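Local coordinates for peptidase S9 prolyl oligopeptidase catalytic domain-containing protein (Pyrococcus horikoshii, PDB 4HXF), which probably acts as a serine peptidase of the prolyl oligopeptidase family, an acylaminoacyl peptidase that selects its substrates by assembling into a self-compartmentalizing hexamer, at residues G176-G180 with D223-I229; D181-V187 with W200-K206; R228-K234 with D244-D250; G272-F276 with L286-D290. All blocks are in the same frame, centred on the assembly; numbering follows the deposited sequence.

How the contacts relate
Contacts 2, 3 and 4 each join the two middle strands of one four-stranded propeller blade, in three successive blades, and are partly buried, whereas contact 1 lies at the surface and bridges the blades of contacts 2 and 3. Contact 1 accordingly works through side chains and turns, while the others rest on paired backbone hydrogen bonds with apolar packing on both sheet faces. R228 and I229 belong to contacts 1 and 3, and I229 also packs on V184 of contact 2. I246 and I248 of contact 3 press on V274 of contact 4, whose G272 is further tied to D225 of contact 1. Only contact 3 carries a metal ligand, D244.

Contact 1 of 4, residues G176-G180 with D223-I229; sequences GIWHG and DSDGERI
Two adjacent blades of the beta-propeller meet where H179, at the end of strand 175-179, reaches S224 at the end of strand 219-224, where the turn begins. Its CG stands anti to the backbone N (chi1 -179°), which swings the imidazole across to the other blade. S224 comes in at the ring edge: H179 ND1 lies 2.6 Å from S224 OG in a fairly straight hydrogen bond whose proton could sit on either atom. I229 covers one face, its CG1 3.7 Å from the centroid of the H179 ring in a CH-pi contact offset toward the rim. H179 NE2 holds a water at 2.8 Å, and that water also donates to E227 O, so both ring nitrogens are engaged and the imidazole is fixed in rotation. With an alanine in place of H179, S224 OG would probably lose its mate in the other blade and I229 CG1 the ring face it packs on.

The turn is itself well braced. S224 OG accepts from G226 N at 2.9 Å, an ST turn. D225 OD1 takes E227 N and R228 N from opposite faces of its plane, an Asx turn and Asx motif together, while R228 NE reaches the syn lone pair of D225 OD2 at 2.9 Å in a salt bridge; G272 N of the following blade binds the same oxygen. Nearer the strand, I177 CD1 rests 3.4 Å from D223 O. No backbone hydrogen bond crosses between the segments, and this reliance on side chains is what is expected at an interface between propeller blades.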
# COMPACT_ATOMS: atom_id res chain seq x y z
N GLY A 176 -28.03 -12.27 -29.36
CA GLY A 176 -27.94 -11.57 -30.63
C GLY A 176 -26.81 -12.03 -31.46
O GLY A 176 -25.78 -12.30 -30.93
N ILE A 177 -27.04 -12.09 -32.76
CA ILE A 177 -26.04 -12.37 -33.76
C ILE A 177 -26.10 -11.36 -34.90
O ILE A 177 -27.17 -10.83 -35.23
CB ILE A 177 -26.10 -13.81 -34.31
CG1 ILE A 177 -27.45 -14.06 -34.98
CG2 ILE A 177 -25.89 -14.83 -33.17
CD1 ILE A 177 -27.46 -15.25 -35.91
N TRP A 178 -25.00 -11.19 -35.59
CA TRP A 178 -25.06 -10.51 -36.87
C TRP A 178 -25.77 -11.30 -37.96
O TRP A 178 -25.62 -12.49 -38.08
CB TRP A 178 -23.68 -10.18 -37.39
CG TRP A 178 -22.91 -9.08 -36.65
CD1 TRP A 178 -21.80 -9.23 -35.88
CD2 TRP A 178 -23.20 -7.67 -36.69
NE1 TRP A 178 -21.32 -8.07 -35.48
CE2 TRP A 178 -22.12 -7.06 -35.88
CE3 TRP A 178 -24.22 -6.88 -37.21
CZ2 TRP A 178 -22.08 -5.73 -35.65
CZ3 TRP A 178 -24.14 -5.50 -37.02
CH2 TRP A 178 -23.10 -4.95 -36.22
N HIS A 179 -26.50 -10.57 -38.81
CA HIS A 179 -27.03 -11.10 -40.04
C HIS A 179 -26.80 -10.03 -41.08
O HIS A 179 -27.62 -9.11 -41.29
CB HIS A 179 -28.50 -11.48 -39.88
CG HIS A 179 -29.09 -12.08 -41.16
ND1 HIS A 179 -28.64 -13.22 -41.70
CD2 HIS A 179 -30.20 -11.66 -41.96
CE1 HIS A 179 -29.31 -13.47 -42.85
NE2 HIS A 179 -30.29 -12.53 -43.00
N GLY A 180 -25.63 -10.11 -41.70
CA GLY A 180 -25.19 -9.05 -42.62
C GLY A 180 -25.03 -7.77 -41.79
O GLY A 180 -24.32 -7.80 -40.75
N ASP A 223 -26.63 -18.64 -35.79
CA ASP A 223 -25.62 -18.28 -36.77
C ASP A 223 -26.25 -17.71 -38.02
O ASP A 223 -27.45 -17.76 -38.16
CB ASP A 223 -24.74 -19.54 -37.04
CG ASP A 223 -23.30 -19.20 -37.55
OD1 ASP A 223 -22.93 -18.00 -37.56
OD2 ASP A 223 -22.63 -20.15 -37.95
N SER A 224 -25.43 -17.12 -38.87
CA SER A 224 -25.80 -16.60 -40.14
C SER A 224 -24.65 -16.63 -41.06
O SER A 224 -23.46 -16.44 -40.67
CB SER A 224 -26.31 -15.17 -39.92
OG SER A 224 -26.45 -14.47 -41.18
N ASP A 225 -24.95 -16.81 -42.32
CA ASP A 225 -23.92 -16.60 -43.37
C ASP A 225 -24.19 -15.34 -44.20
O ASP A 225 -23.64 -15.24 -45.30
CB ASP A 225 -23.86 -17.82 -44.25
CG ASP A 225 -25.06 -18.03 -45.08
OD1 ASP A 225 -25.95 -17.19 -45.17
OD2 ASP A 225 -25.10 -19.18 -45.61
N GLY A 226 -25.08 -14.46 -43.73
CA GLY A 226 -25.40 -13.19 -44.40
C GLY A 226 -26.64 -13.29 -45.27
O GLY A 226 -27.33 -12.31 -45.55
N GLU A 227 -26.98 -14.51 -45.68
CA GLU A 227 -28.18 -14.77 -46.48
C GLU A 227 -29.21 -15.63 -45.75
O GLU A 227 -30.41 -15.43 -45.83
CB GLU A 227 -27.76 -15.50 -47.80
CG GLU A 227 -26.82 -14.72 -48.75
CD GLU A 227 -27.40 -13.37 -49.18
OE1 GLU A 227 -28.65 -13.26 -49.34
OE2 GLU A 227 -26.61 -12.39 -49.35
N ARG A 228 -28.72 -16.62 -45.02
CA ARG A 228 -29.57 -17.51 -44.30
C ARG A 228 -29.25 -17.45 -42.80
O ARG A 228 -28.05 -17.41 -42.40
CB ARG A 228 -29.27 -18.95 -44.79
CG ARG A 228 -29.71 -19.34 -46.21
CD ARG A 228 -28.79 -20.46 -46.71
NE ARG A 228 -27.47 -19.92 -47.12
CZ ARG A 228 -27.19 -19.37 -48.32
NH1 ARG A 228 -28.10 -19.29 -49.27
NH2 ARG A 228 -26.00 -18.90 -48.59
N ILE A 229 -30.29 -17.56 -42.00
CA ILE A 229 -30.13 -17.62 -40.55
C ILE A 229 -30.26 -19.07 -40.11
O ILE A 229 -31.17 -19.78 -40.53
CB ILE A 229 -31.17 -16.80 -39.83
CG1 ILE A 229 -31.13 -15.33 -40.28
CG2 ILE A 229 -31.07 -16.94 -38.28
CD1 ILE A 229 -32.28 -14.43 -39.79
O HOH W 1 -31.86 -12.61 -45.32

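Contact 2 of 4, residues D181-V187 with W200-K206; sequences DSIVVSV and WDIYLWK
I183 pairs with W205, V185 with Y203 and V187 with D201 through backbone hydrogen bonds, two to each pair and six in all. Every one has an N to O separation of 2.8 Å, from I183 N to W205 O at one end to D201 N to V187 O at the other. The strands run antiparallel at 153°, the departure from 180° being their twist. Between the bonded pairs, CA-H groups fill in: I202 CA lies 3.3 Å from V185 O, and V184 CA makes a similar contact with Y203 O.

Apolar packing occupies both faces. On the face of V184, I202 and L204, the two methyls of V184 divide the work: CG1, anti to the backbone N (chi1 -173°), meets I202 CG2 at 3.6 Å, while V184 CG2 meets L204 CD1 at 3.7 Å. On the other face I183 and W205 lie side by side, with I183 CD1 4.0 Å from W205 CE3, and V187 CG2 crosses to Y203 CE2 at 4.0 Å. F168 of the preceding blade stacks on the W205 indole.

Polar groups sit mostly at the margins. A water that accepts from K206 NZ at 3.0 Å also meets S182 OG, beside the extended lysine chain; D181 turns instead to a salt bridge with R117. S186 OG, buried, accepts from A221 N of the next blade, and D201 OD1 is bound by H189 and K216 N. Twisted, bonded in register and faced with apolar groups on both sides, these strands form a beta hairpin, the two middle strands of a propeller blade.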
# COMPACT_ATOMS: atom_id res chain seq x y z
N ASP A 181 -25.73 -6.70 -42.15
CA ASP A 181 -25.73 -5.41 -41.41
C ASP A 181 -26.85 -5.23 -40.39
O ASP A 181 -26.95 -4.19 -39.71
CB ASP A 181 -25.74 -4.18 -42.36
CG ASP A 181 -24.40 -3.93 -42.95
OD1 ASP A 181 -23.38 -4.25 -42.29
OD2 ASP A 181 -24.38 -3.59 -44.14
N SER A 182 -27.66 -6.29 -40.24
CA SER A 182 -28.66 -6.36 -39.19
C SER A 182 -28.26 -7.23 -38.07
O SER A 182 -27.25 -7.92 -38.13
CB SER A 182 -30.00 -6.90 -39.81
OG SER A 182 -30.38 -6.05 -40.89
N ILE A 183 -28.98 -7.15 -36.96
CA ILE A 183 -28.76 -7.99 -35.85
C ILE A 183 -30.05 -8.83 -35.58
O ILE A 183 -31.15 -8.28 -35.56
CB ILE A 183 -28.44 -7.18 -34.57
CG1 ILE A 183 -27.14 -6.34 -34.78
CG2 ILE A 183 -28.29 -8.07 -33.35
CD1 ILE A 183 -26.96 -5.30 -33.68
N VAL A 184 -29.89 -10.15 -35.49
CA VAL A 184 -31.02 -11.06 -35.14
C VAL A 184 -31.02 -11.22 -33.64
O VAL A 184 -30.01 -11.66 -33.01
CB VAL A 184 -30.93 -12.44 -35.83
CG1 VAL A 184 -32.20 -13.24 -35.58
CG2 VAL A 184 -30.78 -12.28 -37.32
N VAL A 185 -32.11 -10.83 -33.04
CA VAL A 185 -32.24 -10.75 -31.60
C VAL A 185 -33.23 -11.75 -31.09
O VAL A 185 -34.39 -11.70 -31.51
CB VAL A 185 -32.60 -9.34 -31.08
CG1 VAL A 185 -32.69 -9.24 -29.54
CG2 VAL A 185 -31.53 -8.26 -31.67
N SER A 186 -32.82 -12.66 -30.20
CA SER A 186 -33.72 -13.72 -29.66
C SER A 186 -34.03 -13.39 -28.20
O SER A 186 -33.07 -13.22 -27.41
CB SER A 186 -33.09 -15.12 -29.82
OG SER A 186 -32.74 -15.37 -31.17
N VAL A 187 -35.33 -13.25 -27.87
CA VAL A 187 -35.73 -12.74 -26.55
C VAL A 187 -36.69 -13.81 -25.98
O VAL A 187 -37.63 -14.23 -26.64
CB VAL A 187 -36.48 -11.41 -26.68
CG1 VAL A 187 -37.03 -10.94 -25.37
CG2 VAL A 187 -35.58 -10.33 -27.39
N TRP A 200 -39.37 -18.26 -27.56
CA TRP A 200 -38.71 -16.98 -27.86
C TRP A 200 -39.49 -16.19 -28.87
O TRP A 200 -40.30 -16.72 -29.63
CB TRP A 200 -37.35 -17.27 -28.58
CG TRP A 200 -36.30 -17.85 -27.66
CD1 TRP A 200 -35.32 -17.12 -26.91
CD2 TRP A 200 -36.06 -19.26 -27.38
NE1 TRP A 200 -34.53 -17.98 -26.22
CE2 TRP A 200 -34.94 -19.30 -26.45
CE3 TRP A 200 -36.71 -20.43 -27.71
CZ2 TRP A 200 -34.45 -20.49 -25.96
CZ3 TRP A 200 -36.17 -21.61 -27.26
CH2 TRP A 200 -35.13 -21.64 -26.32
N ASP A 201 -39.27 -14.89 -28.84
CA ASP A 201 -39.62 -13.97 -29.91
C ASP A 201 -38.33 -13.56 -30.60
O ASP A 201 -37.31 -13.38 -29.90
CB ASP A 201 -40.33 -12.74 -29.37
CG ASP A 201 -41.60 -13.09 -28.57
OD1 ASP A 201 -42.24 -14.12 -28.85
OD2 ASP A 201 -41.91 -12.29 -27.71
N ILE A 202 -38.31 -13.52 -31.90
CA ILE A 202 -37.11 -13.22 -32.65
C ILE A 202 -37.34 -12.00 -33.51
O ILE A 202 -38.33 -11.87 -34.25
CB ILE A 202 -36.68 -14.44 -33.52
CG1 ILE A 202 -36.58 -15.72 -32.68
CG2 ILE A 202 -35.40 -14.18 -34.35
CD1 ILE A 202 -36.22 -17.02 -33.46
N TYR A 203 -36.39 -11.06 -33.38
CA TYR A 203 -36.47 -9.78 -34.11
C TYR A 203 -35.28 -9.55 -35.01
O TYR A 203 -34.21 -10.07 -34.79
CB TYR A 203 -36.50 -8.62 -33.12
CG TYR A 203 -37.59 -8.68 -32.14
CD1 TYR A 203 -38.80 -8.01 -32.37
CD2 TYR A 203 -37.44 -9.40 -30.94
CE1 TYR A 203 -39.83 -8.09 -31.44
CE2 TYR A 203 -38.48 -9.46 -30.02
CZ TYR A 203 -39.65 -8.80 -30.30
OH TYR A 203 -40.72 -8.85 -29.39
N LEU A 204 -35.49 -8.75 -36.04
CA LEU A 204 -34.40 -8.29 -36.92
C LEU A 204 -34.27 -6.81 -36.62
O LEU A 204 -35.27 -6.04 -36.75
CB LEU A 204 -34.76 -8.53 -38.37
CG LEU A 204 -33.62 -8.42 -39.33
CD1 LEU A 204 -32.49 -9.42 -39.02
CD2 LEU A 204 -34.20 -8.57 -40.74
N TRP A 205 -33.08 -6.42 -36.19
CA TRP A 205 -32.77 -5.07 -35.68
C TRP A 205 -31.75 -4.41 -36.59
O TRP A 205 -30.76 -5.00 -37.02
CB TRP A 205 -32.27 -5.16 -34.25
CG TRP A 205 -32.23 -3.89 -33.47
CD1 TRP A 205 -33.10 -3.44 -32.48
CD2 TRP A 205 -31.18 -2.86 -33.56
NE1 TRP A 205 -32.68 -2.25 -31.99
CE2 TRP A 205 -31.54 -1.85 -32.59
CE3 TRP A 205 -30.01 -2.77 -34.23
CZ2 TRP A 205 -30.75 -0.72 -32.36
CZ3 TRP A 205 -29.20 -1.59 -34.03
CH2 TRP A 205 -29.57 -0.61 -33.11
N LYS A 206 -32.01 -3.16 -36.95
CA LYS A 206 -31.01 -2.35 -37.62
C LYS A 206 -31.27 -0.85 -37.35
O LYS A 206 -32.40 -0.36 -37.46
CB LYS A 206 -31.05 -2.58 -39.12
CG LYS A 206 -29.94 -1.84 -39.90
CD LYS A 206 -29.93 -2.40 -41.32
CE LYS A 206 -28.95 -1.72 -42.26
NZ LYS A 206 -28.98 -2.53 -43.52
O HOH W 2 -28.73 -5.48 -43.41

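Contact 3 of 4, residues R228-K234 with D244-D250. With MG (magnesium ion), chain D.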
# COMPACT_ATOMS: atom_id res chain seq x y z
N ARG A 228 -28.72 -16.62 -45.02
CA ARG A 228 -29.57 -17.51 -44.30
C ARG A 228 -29.25 -17.45 -42.80
O ARG A 228 -28.05 -17.41 -42.40
CB ARG A 228 -29.27 -18.95 -44.79
CG ARG A 228 -29.71 -19.34 -46.21
CD ARG A 228 -28.79 -20.46 -46.71
NE ARG A 228 -27.47 -19.92 -47.12
CZ ARG A 228 -27.19 -19.37 -48.32
NH1 ARG A 228 -28.10 -19.29 -49.27
NH2 ARG A 228 -26.00 -18.90 -48.59
N ILE A 229 -30.29 -17.56 -42.00
CA ILE A 229 -30.13 -17.62 -40.55
C ILE A 229 -30.26 -19.07 -40.11
O ILE A 229 -31.17 -19.78 -40.53
CB ILE A 229 -31.17 -16.80 -39.83
CG1 ILE A 229 -31.13 -15.33 -40.28
CG2 ILE A 229 -31.07 -16.94 -38.28
CD1 ILE A 229 -32.28 -14.43 -39.79
N LEU A 230 -29.35 -19.50 -39.22
CA LEU A 230 -29.43 -20.83 -38.62
C LEU A 230 -30.10 -20.76 -37.27
O LEU A 230 -29.73 -19.97 -36.40
CB LEU A 230 -27.98 -21.34 -38.47
CG LEU A 230 -27.81 -22.83 -38.13
CD1 LEU A 230 -28.34 -23.86 -39.17
CD2 LEU A 230 -26.31 -23.12 -37.74
N LEU A 231 -31.12 -21.59 -37.12
CA LEU A 231 -31.99 -21.62 -35.98
C LEU A 231 -31.80 -22.95 -35.24
O LEU A 231 -31.65 -24.01 -35.91
CB LEU A 231 -33.47 -21.45 -36.43
CG LEU A 231 -33.85 -20.12 -37.16
CD1 LEU A 231 -35.27 -20.26 -37.79
CD2 LEU A 231 -33.78 -18.93 -36.18
N TYR A 232 -31.91 -22.87 -33.94
CA TYR A 232 -31.67 -24.02 -33.05
C TYR A 232 -32.81 -24.25 -32.15
O TYR A 232 -33.16 -23.35 -31.36
CB TYR A 232 -30.40 -23.76 -32.22
CG TYR A 232 -30.01 -24.95 -31.35
CD1 TYR A 232 -29.21 -26.01 -31.84
CD2 TYR A 232 -30.40 -24.98 -30.03
CE1 TYR A 232 -28.88 -27.09 -31.03
CE2 TYR A 232 -30.04 -26.00 -29.20
CZ TYR A 232 -29.28 -27.07 -29.71
OH TYR A 232 -28.90 -28.11 -28.85
N GLY A 233 -33.44 -25.47 -32.27
CA GLY A 233 -34.53 -25.82 -31.41
C GLY A 233 -35.56 -26.55 -32.23
O GLY A 233 -35.22 -27.46 -32.93
N LYS A 234 -36.82 -26.16 -32.07
CA LYS A 234 -37.95 -26.67 -32.88
C LYS A 234 -38.90 -25.51 -33.16
O LYS A 234 -38.91 -24.53 -32.40
CB LYS A 234 -38.71 -27.76 -32.17
CG LYS A 234 -37.89 -28.99 -31.77
CD LYS A 234 -37.54 -29.86 -32.91
CE LYS A 234 -38.75 -30.45 -33.61
NZ LYS A 234 -39.35 -31.52 -32.81
N ASP A 244 -33.43 -30.93 -29.60
CA ASP A 244 -33.15 -29.74 -30.45
C ASP A 244 -32.59 -30.05 -31.77
O ASP A 244 -31.72 -30.92 -31.91
CB ASP A 244 -32.26 -28.78 -29.72
CG ASP A 244 -32.97 -28.16 -28.55
OD1 ASP A 244 -33.95 -27.46 -28.72
OD2 ASP A 244 -32.72 -28.53 -27.39
N LYS A 245 -33.18 -29.44 -32.77
CA LYS A 245 -32.75 -29.59 -34.14
C LYS A 245 -32.27 -28.25 -34.73
O LYS A 245 -32.09 -27.27 -34.06
CB LYS A 245 -33.91 -30.10 -34.99
CG LYS A 245 -34.60 -31.38 -34.52
CD LYS A 245 -33.68 -32.63 -34.44
CE LYS A 245 -34.50 -33.91 -34.05
NZ LYS A 245 -35.40 -34.47 -35.13
N ILE A 246 -31.90 -28.25 -35.97
CA ILE A 246 -31.46 -27.02 -36.66
C ILE A 246 -32.26 -26.84 -37.99
O ILE A 246 -32.67 -27.80 -38.68
CB ILE A 246 -29.92 -27.02 -36.94
CG1 ILE A 246 -29.55 -28.27 -37.71
CG2 ILE A 246 -29.20 -26.73 -35.63
CD1 ILE A 246 -28.03 -28.41 -37.91
N TYR A 247 -32.46 -25.58 -38.34
CA TYR A 247 -33.25 -25.11 -39.45
C TYR A 247 -32.53 -23.93 -40.12
O TYR A 247 -31.84 -23.15 -39.43
CB TYR A 247 -34.61 -24.58 -38.99
CG TYR A 247 -35.40 -25.56 -38.20
CD1 TYR A 247 -36.34 -26.31 -38.81
CD2 TYR A 247 -35.19 -25.74 -36.87
CE1 TYR A 247 -37.04 -27.28 -38.10
CE2 TYR A 247 -35.86 -26.64 -36.15
CZ TYR A 247 -36.77 -27.45 -36.78
OH TYR A 247 -37.44 -28.39 -36.03
N ILE A 248 -32.66 -23.87 -41.43
CA ILE A 248 -32.15 -22.73 -42.22
C ILE A 248 -33.35 -21.85 -42.50
O ILE A 248 -34.39 -22.32 -42.99
CB ILE A 248 -31.44 -23.23 -43.51
CG1 ILE A 248 -30.07 -23.90 -43.11
CG2 ILE A 248 -31.26 -22.08 -44.51
CD1 ILE A 248 -29.48 -24.74 -44.29
N TYR A 249 -33.20 -20.56 -42.24
CA TYR A 249 -34.24 -19.60 -42.53
C TYR A 249 -33.76 -18.56 -43.54
O TYR A 249 -32.85 -17.81 -43.28
CB TYR A 249 -34.75 -18.97 -41.27
CG TYR A 249 -35.77 -17.89 -41.53
CD1 TYR A 249 -37.03 -18.18 -42.05
CD2 TYR A 249 -35.50 -16.60 -41.17
CE1 TYR A 249 -37.98 -17.18 -42.25
CE2 TYR A 249 -36.41 -15.62 -41.34
CZ TYR A 249 -37.63 -15.90 -41.89
OH TYR A 249 -38.47 -14.85 -42.03
N ASP A 250 -34.48 -18.47 -44.67
CA ASP A 250 -34.15 -17.42 -45.66
C ASP A 250 -35.40 -16.75 -46.20
O ASP A 250 -35.40 -16.23 -47.34
CB ASP A 250 -33.44 -18.10 -46.76
CG ASP A 250 -34.32 -19.11 -47.48
OD1 ASP A 250 -35.54 -19.24 -47.21
OD2 ASP A 250 -33.76 -19.84 -48.31
MG MG D . -31.83 -29.82 -25.98
O HOH W 3 -31.17 -19.56 -49.29
O HOH W 4 -33.69 -24.30 -28.53
O HOH W 5 -29.89 -29.03 -26.59
O HOH W 6 -33.66 -30.56 -25.36
O HOH W 7 -30.85 -31.01 -24.60
O HOH W 8 -32.11 -28.26 -24.51
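L231, Y247 and Y249 make the tighter face of the strand pair 229-232 and 245-249. L231 CD1 touches Y249 CB at 3.7 Å, and the Y247 ring turns its edge to G233, with CE2 3.4 Å from G233 O. On the opposite face L230 CD1 lies 4.2 Å from I246 CB, and strands 264-270 and 273-280 of the next blade bury this group together with I248. Six backbone hydrogen bonds hold the register as far as G233, where a side chain would collide with the carbonyl oxygen of Y232.

The R228 end is looser. The aliphatic part of R228 runs alongside I248 CG2, while R228 NE is held by its salt bridge to D225. A water adds a link to D250, accepting from R228 NH1 and donating to D250 OD2; D250 OD1 accepts from E252 N.

At the other end Y232 leads to the metal. With chi1 at -175° its ring points away from its backbone N and lies across D244, Y232 CZ being 3.4 Å from D244 CB and the ring and carboxylate planes 24° apart. D244 OD2 binds magnesium at 2.1 Å; E263 and four waters complete six ligands, and K237 forms a salt bridge with D244 OD1. Y232 OH donates to V264 O and accepts from a metal-bound water at 2.6 Å. A phenylalanine in place of Y232 would probably leave that water without this acceptor and V264 O without this donor, so that this side of the magnesium shell is held less firmly.

Paired middle strands of a propeller blade thus end in a largely hydrated magnesium site.

Contact 4 of 4, residues G272-F276 with L286-D290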
# COMPACT_ATOMS: atom_id res chain seq x y z
N GLY A 272 -23.51 -21.29 -46.86
CA GLY A 272 -24.64 -22.20 -47.13
C GLY A 272 -24.48 -23.68 -46.73
O GLY A 272 -25.52 -24.46 -46.81
N LYS A 273 -23.26 -24.07 -46.22
CA LYS A 273 -23.06 -25.45 -45.62
C LYS A 273 -23.17 -25.34 -44.13
O LYS A 273 -22.75 -24.36 -43.55
CB LYS A 273 -21.68 -26.03 -45.94
CG LYS A 273 -21.29 -25.94 -47.40
CD LYS A 273 -19.98 -26.70 -47.63
CE LYS A 273 -19.60 -26.66 -49.13
NZ LYS A 273 -19.09 -27.95 -49.68
N VAL A 274 -23.73 -26.38 -43.53
CA VAL A 274 -23.87 -26.42 -42.09
C VAL A 274 -23.02 -27.56 -41.53
O VAL A 274 -23.11 -28.75 -41.92
CB VAL A 274 -25.33 -26.65 -41.70
CG1 VAL A 274 -25.52 -26.75 -40.14
CG2 VAL A 274 -26.21 -25.51 -42.27
N TYR A 275 -22.26 -27.19 -40.54
CA TYR A 275 -21.46 -28.19 -39.80
C TYR A 275 -22.11 -28.34 -38.44
O TYR A 275 -22.47 -27.36 -37.83
CB TYR A 275 -20.02 -27.66 -39.60
CG TYR A 275 -19.28 -27.60 -40.94
CD1 TYR A 275 -19.36 -26.51 -41.72
CD2 TYR A 275 -18.58 -28.65 -41.35
CE1 TYR A 275 -18.69 -26.46 -42.94
CE2 TYR A 275 -17.85 -28.62 -42.56
CZ TYR A 275 -17.91 -27.48 -43.30
OH TYR A 275 -17.26 -27.41 -44.59
N PHE A 276 -22.22 -29.58 -37.98
CA PHE A 276 -22.94 -29.79 -36.75
C PHE A 276 -22.52 -31.11 -36.09
O PHE A 276 -22.09 -32.02 -36.75
CB PHE A 276 -24.45 -29.78 -37.05
CG PHE A 276 -24.95 -30.93 -37.85
CD1 PHE A 276 -24.98 -30.83 -39.24
CD2 PHE A 276 -25.47 -32.06 -37.24
CE1 PHE A 276 -25.46 -31.87 -39.97
CE2 PHE A 276 -25.97 -33.09 -38.01
CZ PHE A 276 -25.96 -33.00 -39.39
N LEU A 286 -19.35 -35.40 -35.47
CA LEU A 286 -19.35 -34.26 -36.44
C LEU A 286 -19.76 -34.66 -37.85
O LEU A 286 -19.30 -35.67 -38.43
CB LEU A 286 -17.93 -33.62 -36.51
CG LEU A 286 -17.77 -32.38 -37.42
CD1 LEU A 286 -18.67 -31.20 -36.92
CD2 LEU A 286 -16.30 -31.93 -37.35
N TYR A 287 -20.71 -33.87 -38.36
CA TYR A 287 -21.28 -34.00 -39.68
C TYR A 287 -21.27 -32.65 -40.38
O TYR A 287 -21.09 -31.62 -39.77
CB TYR A 287 -22.77 -34.44 -39.54
CG TYR A 287 -22.94 -35.80 -38.91
CD1 TYR A 287 -23.03 -35.93 -37.57
CD2 TYR A 287 -22.90 -36.96 -39.65
CE1 TYR A 287 -23.16 -37.18 -36.99
CE2 TYR A 287 -22.97 -38.25 -39.07
CZ TYR A 287 -23.14 -38.32 -37.70
OH TYR A 287 -23.25 -39.57 -37.15
N LEU A 288 -21.52 -32.74 -41.69
CA LEU A 288 -21.75 -31.62 -42.58
C LEU A 288 -23.10 -31.83 -43.28
O LEU A 288 -23.45 -32.95 -43.62
CB LEU A 288 -20.61 -31.60 -43.68
CG LEU A 288 -20.96 -31.10 -45.11
CD1 LEU A 288 -20.99 -29.58 -44.97
CD2 LEU A 288 -20.01 -31.48 -46.20
N TRP A 289 -23.83 -30.75 -43.52
CA TRP A 289 -24.97 -30.77 -44.46
C TRP A 289 -24.67 -29.85 -45.56
O TRP A 289 -24.40 -28.70 -45.38
CB TRP A 289 -26.29 -30.46 -43.74
CG TRP A 289 -27.47 -30.45 -44.67
CD1 TRP A 289 -28.37 -31.46 -44.90
CD2 TRP A 289 -27.97 -29.32 -45.37
NE1 TRP A 289 -29.37 -31.03 -45.72
CE2 TRP A 289 -29.17 -29.77 -46.07
CE3 TRP A 289 -27.55 -28.03 -45.55
CZ2 TRP A 289 -29.89 -28.94 -46.91
CZ3 TRP A 289 -28.27 -27.19 -46.39
CH2 TRP A 289 -29.42 -27.64 -47.05
N ASP A 290 -24.75 -30.39 -46.78
CA ASP A 290 -24.47 -29.57 -48.01
C ASP A 290 -25.58 -29.84 -49.02
O ASP A 290 -25.39 -29.69 -50.23
CB ASP A 290 -23.14 -29.94 -48.65
CG ASP A 290 -23.09 -31.42 -49.09
OD1 ASP A 290 -24.12 -32.17 -49.05
OD2 ASP A 290 -21.97 -31.88 -49.46
O HOH W 9 -19.54 -30.53 -49.45
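F276 takes a first torsion that sets CG between its backbone N and carbonyl carbon (chi1 68°), and this folds the ring over Y287. Y287 CB lies under one face, 3.5 Å from F276 CZ and toward the rim. The two rings are near parallel, with planes at 24°, but slid so far apart that they barely overlap; Y287 OH is hydrogen-bonded to E280. F276 CE1 also reaches W289 CB at 4.1 Å.

On the opposite face of the sheet, Y275 and L288 lie side by side. L288 has an off-staggered chi1 of 147°, and its CD1 sits 4.2 Å from the centroid of the Y275 ring, a CH-pi contact over the face. The same methyl touches K273 CB at 3.7 Å. Beyond this, the lysine chain reaches a water that accepts from K273 NZ at 2.6 Å and donates to D290 OD2, itself in a salt bridge with R294. Backbone hydrogen bonds pair V274 with W289 and F276 with Y287, two each.

V274, F276 and W289 face strand 245-249 of the preceding blade, where they meet I246 and I248, while Y275 and L286 pack against strands 302-308 and 312-317 of the following one.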